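PDB 3OF7: regulator of chromosome condensation from Saccharomyces cerevisiae, which promotes the exchange of GDP for GTP on the GTPases GSP1 and GSP2, binds chromatin and controls RNA metabolism and transport. Local coordinates for residues N205-A210 / L217-E222. Residues are numbered along the deposited sequence; the frame is centred on the assembly and turned at random.
Sequences NIVQLA and LFLDEE
Asn-205, just before strand 206-210, and Glu-221, just after strand 217-220, are joined by two hydrogen bonds. Asn-205 N donates to Glu-221 OE2 at 2.8 Å, on the anti side of the carboxylate and tilted from its plane. In return, Glu-221 N reaches Asn-205 O at 3.0 Å. The Glu-221 chain runs extended beyond CG (chi2 178°), alongside the Asn-205 side chain. An alanine here would remove the carboxylate and would probably leave Asn-205 N without this acceptor and Val-207 CG1 without its neighbour CG.

Ile-206 turns CG2 to the edge of the Phe-218 ring, and its CD1 touches Asp-220 CB, the two side chains crossing at about a right angle. Val-207 N gives a nearly straight bond of 2.8 Å to Leu-219 O, in the carbonyl plane. Val-207 CG2 meets Leu-219 CG, and CG1 meets Glu-221 CG. Gln-208 N adds a weak bond to Leu-219 O, so two successive residues face Leu-219: a classic beta bulge. Gln-208 OE1 passes 3.7 Å from Leu-219 CD2; the Gln-208 amide is fixed at both ends, NE2 by Tyr-23 OH and OE1 by Ile-262 N. Leu-209 lays CD2 obliquely against Phe-218 CD1, 3.4 Å away. Beyond them, Leu-163 and Cys-161 of strand 159-164 line this face. Ala-210 N bonds to Leu-217 O, and Leu-217 N to Ala-210 O, each at 2.9 Å; their CB atoms meet on the face toward strand 259-264. The pair is an antiparallel beta hairpin in one blade of the seven-bladed RCC1 beta-propeller.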
ATOM      1  N   ASN A 205      -2.105   9.929  20.742  1.00 25.87           N
ATOM      2  CA  ASN A 205      -1.866   8.589  20.224  1.00 24.56           C
ATOM      3  C   ASN A 205      -1.822   8.604  18.701  1.00 23.20           C
ATOM      4  O   ASN A 205      -2.578   9.334  18.053  1.00 22.98           O
ATOM      5  CB  ASN A 205      -2.964   7.626  20.685  1.00 25.01           C
ATOM      6  CG  ASN A 205      -2.748   7.109  22.105  1.00 26.14           C
ATOM      7  OD1 ASN A 205      -1.806   7.497  22.800  1.00 26.54           O
ATOM      8  ND2 ASN A 205      -3.626   6.213  22.533  1.00 27.23           N
ATOM      9  N   ILE A 206      -0.939   7.792  18.135  1.00 21.70           N
ATOM     10  CA  ILE A 206      -0.931   7.570  16.692  1.00 20.26           C
ATOM     11  C   ILE A 206      -2.105   6.650  16.344  1.00 19.34           C
ATOM     12  O   ILE A 206      -2.341   5.657  17.035  1.00 19.34           O
ATOM     13  CB  ILE A 206       0.411   6.962  16.228  1.00 20.17           C
ATOM     14  CG1 ILE A 206       1.578   7.877  16.636  1.00 19.91           C
ATOM     15  CG2 ILE A 206       0.390   6.691  14.703  1.00 19.22           C
ATOM     16  CD1 ILE A 206       1.394   9.363  16.222  1.00 19.73           C
ATOM     17  N   VAL A 207      -2.840   7.000  15.293  1.00 18.52           N
ATOM     18  CA  VAL A 207      -4.061   6.277  14.911  1.00 17.72           C
ATOM     19  C   VAL A 207      -3.983   5.588  13.538  1.00 17.01           C
ATOM     20  O   VAL A 207      -4.736   4.645  13.268  1.00 16.40           O
ATOM     21  CB  VAL A 207      -5.309   7.199  14.964  1.00 17.57           C
ATOM     22  CG1 VAL A 207      -5.490   7.781  16.372  1.00 19.10           C
ATOM     23  CG2 VAL A 207      -5.234   8.318  13.907  1.00 18.07           C
ATOM     24  N   GLN A 208      -3.073   6.052  12.680  1.00 15.92           N
ATOM     25  CA  GLN A 208      -2.967   5.516  11.319  1.00 15.09           C
ATOM     26  C   GLN A 208      -1.572   5.674  10.721  1.00 14.80           C
ATOM     27  O   GLN A 208      -0.878   6.662  10.988  1.00 14.47           O
ATOM     28  CB  GLN A 208      -3.988   6.174  10.392  1.00 15.33           C
ATOM     29  CG  GLN A 208      -4.225   5.388   9.098  1.00 16.15           C
ATOM     30  CD  GLN A 208      -4.916   6.185   8.020  1.00 17.57           C
ATOM     31  OE1 GLN A 208      -5.136   7.394   8.147  1.00 19.56           O
ATOM     32  NE2 GLN A 208      -5.263   5.508   6.934  1.00 20.31           N
ATOM     33  N   LEU A 209      -1.192   4.697   9.901  1.00 14.13           N
ATOM     34  CA  LEU A 209       0.086   4.719   9.182  1.00 14.11           C
ATOM     35  C   LEU A 209      -0.151   4.833   7.682  1.00 13.80           C
ATOM     36  O   LEU A 209      -1.193   4.395   7.185  1.00 14.21           O
ATOM     37  CB  LEU A 209       0.882   3.445   9.476  1.00 13.80           C
ATOM     38  CG  LEU A 209       0.979   2.945  10.920  1.00 14.32           C
ATOM     39  CD1 LEU A 209       1.673   1.590  10.980  1.00 15.64           C
ATOM     40  CD2 LEU A 209       1.726   3.944  11.808  1.00 15.46           C
ATOM     41  N   ALA A 210       0.807   5.419   6.964  1.00 13.17           N
ATOM     42  CA  ALA A 210       0.793   5.376   5.488  1.00 12.79           C
ATOM     43  C   ALA A 210       2.224   5.239   4.949  1.00 12.62           C
ATOM     44  O   ALA A 210       2.977   6.222   4.942  1.00 12.63           O
ATOM     45  CB  ALA A 210       0.107   6.617   4.906  1.00 12.73           C
ATOM     46  N   LEU A 217       4.347   7.993   6.720  1.00 14.44           N
ATOM     47  CA  LEU A 217       3.534   9.036   7.343  1.00 14.61           C
ATOM     48  C   LEU A 217       2.789   8.449   8.541  1.00 15.02           C
ATOM     49  O   LEU A 217       2.463   7.266   8.545  1.00 14.47           O
ATOM     50  CB  LEU A 217       2.526   9.595   6.346  1.00 14.24           C
ATOM     51  CG  LEU A 217       3.012  10.152   5.002  1.00 14.64           C
ATOM     52  CD1 LEU A 217       1.835  10.652   4.236  1.00 14.80           C
ATOM     53  CD2 LEU A 217       4.013  11.285   5.220  1.00 15.35           C
ATOM     54  N   PHE A 218       2.552   9.286   9.552  1.00 15.67           N
ATOM     55  CA  PHE A 218       1.770   8.921  10.741  1.00 16.40           C
ATOM     56  C   PHE A 218       0.694   9.983  10.944  1.00 16.66           C
ATOM     57  O   PHE A 218       0.915  11.171  10.659  1.00 17.04           O
ATOM     58  CB  PHE A 218       2.630   8.874  12.020  1.00 16.31           C
ATOM     59  CG  PHE A 218       3.840   7.972  11.949  1.00 16.94           C
ATOM     60  CD1 PHE A 218       3.771   6.656  12.395  1.00 17.57           C
ATOM     61  CD2 PHE A 218       5.060   8.450  11.472  1.00 17.24           C
ATOM     62  CE1 PHE A 218       4.890   5.816  12.356  1.00 17.09           C
ATOM     63  CE2 PHE A 218       6.187   7.618  11.415  1.00 16.99           C
ATOM     64  CZ  PHE A 218       6.102   6.297  11.858  1.00 17.59           C
ATOM     65  N   LEU A 219      -0.467   9.554  11.439  1.00 16.99           N
ATOM     66  CA  LEU A 219      -1.562  10.460  11.794  1.00 17.02           C
ATOM     67  C   LEU A 219      -1.890  10.270  13.270  1.00 17.67           C
ATOM     68  O   LEU A 219      -1.938   9.134  13.755  1.00 17.39           O
ATOM     69  CB  LEU A 219      -2.806  10.163  10.950  1.00 17.05           C
ATOM     70  CG  LEU A 219      -4.067  11.017  11.147  1.00 16.54           C
ATOM     71  CD1 LEU A 219      -3.815  12.504  10.838  1.00 15.19           C
ATOM     72  CD2 LEU A 219      -5.189  10.477  10.250  1.00 15.34           C
ATOM     73  N   ASP A 220      -2.096  11.370  13.992  1.00 18.60           N
ATOM     74  CA  ASP A 220      -2.450  11.247  15.412  1.00 19.40           C
ATOM     75  C   ASP A 220      -3.900  11.628  15.700  1.00 20.00           C
ATOM     76  O   ASP A 220      -4.627  12.063  14.804  1.00 19.48           O
ATOM     77  CB  ASP A 220      -1.438  11.961  16.327  1.00 19.81           C
ATOM     78  CG  ASP A 220      -1.585  13.469  16.331  1.00 19.89           C
ATOM     79  OD1 ASP A 220      -2.588  13.998  15.810  1.00 19.69           O
ATOM     80  OD2 ASP A 220      -0.669  14.134  16.870  1.00 22.54           O
ATOM     81  N   GLU A 221      -4.307  11.461  16.959  1.00 21.02           N
ATOM     82  CA  GLU A 221      -5.691  11.702  17.387  1.00 22.11           C
ATOM     83  C   GLU A 221      -6.233  13.086  17.048  1.00 22.44           C
ATOM     84  O   GLU A 221      -7.419  13.217  16.758  1.00 22.97           O
ATOM     85  CB  GLU A 221      -5.833  11.486  18.892  1.00 22.22           C
ATOM     86  CG  GLU A 221      -5.579  10.083  19.365  1.00 22.84           C
ATOM     87  CD  GLU A 221      -5.707   9.977  20.871  1.00 25.18           C
ATOM     88  OE1 GLU A 221      -6.792   9.571  21.343  1.00 26.61           O
ATOM     89  OE2 GLU A 221      -4.736  10.319  21.576  1.00 25.17           O
ATOM     90  N   GLU A 222      -5.381  14.113  17.096  1.00 23.02           N
ATOM     91  CA  GLU A 222      -5.834  15.486  16.813  1.00 23.12           C
ATOM     92  C   GLU A 222      -5.786  15.847  15.325  1.00 23.21           C
ATOM     93  O   GLU A 222      -6.238  16.923  14.920  1.00 23.06           O
ATOM     94  CB  GLU A 222      -5.084  16.529  17.671  1.00 23.56           C
ATOM     95  CG  GLU A 222      -3.632  16.813  17.256  0.80 24.76           C
ATOM     96  CD  GLU A 222      -3.084  18.120  17.840  0.70 27.39           C
ATOM     97  OE1 GLU A 222      -3.887  18.998  18.215  1.00 27.82           O
ATOM     98  OE2 GLU A 222      -1.846  18.263  17.930  0.90 28.30           O
TER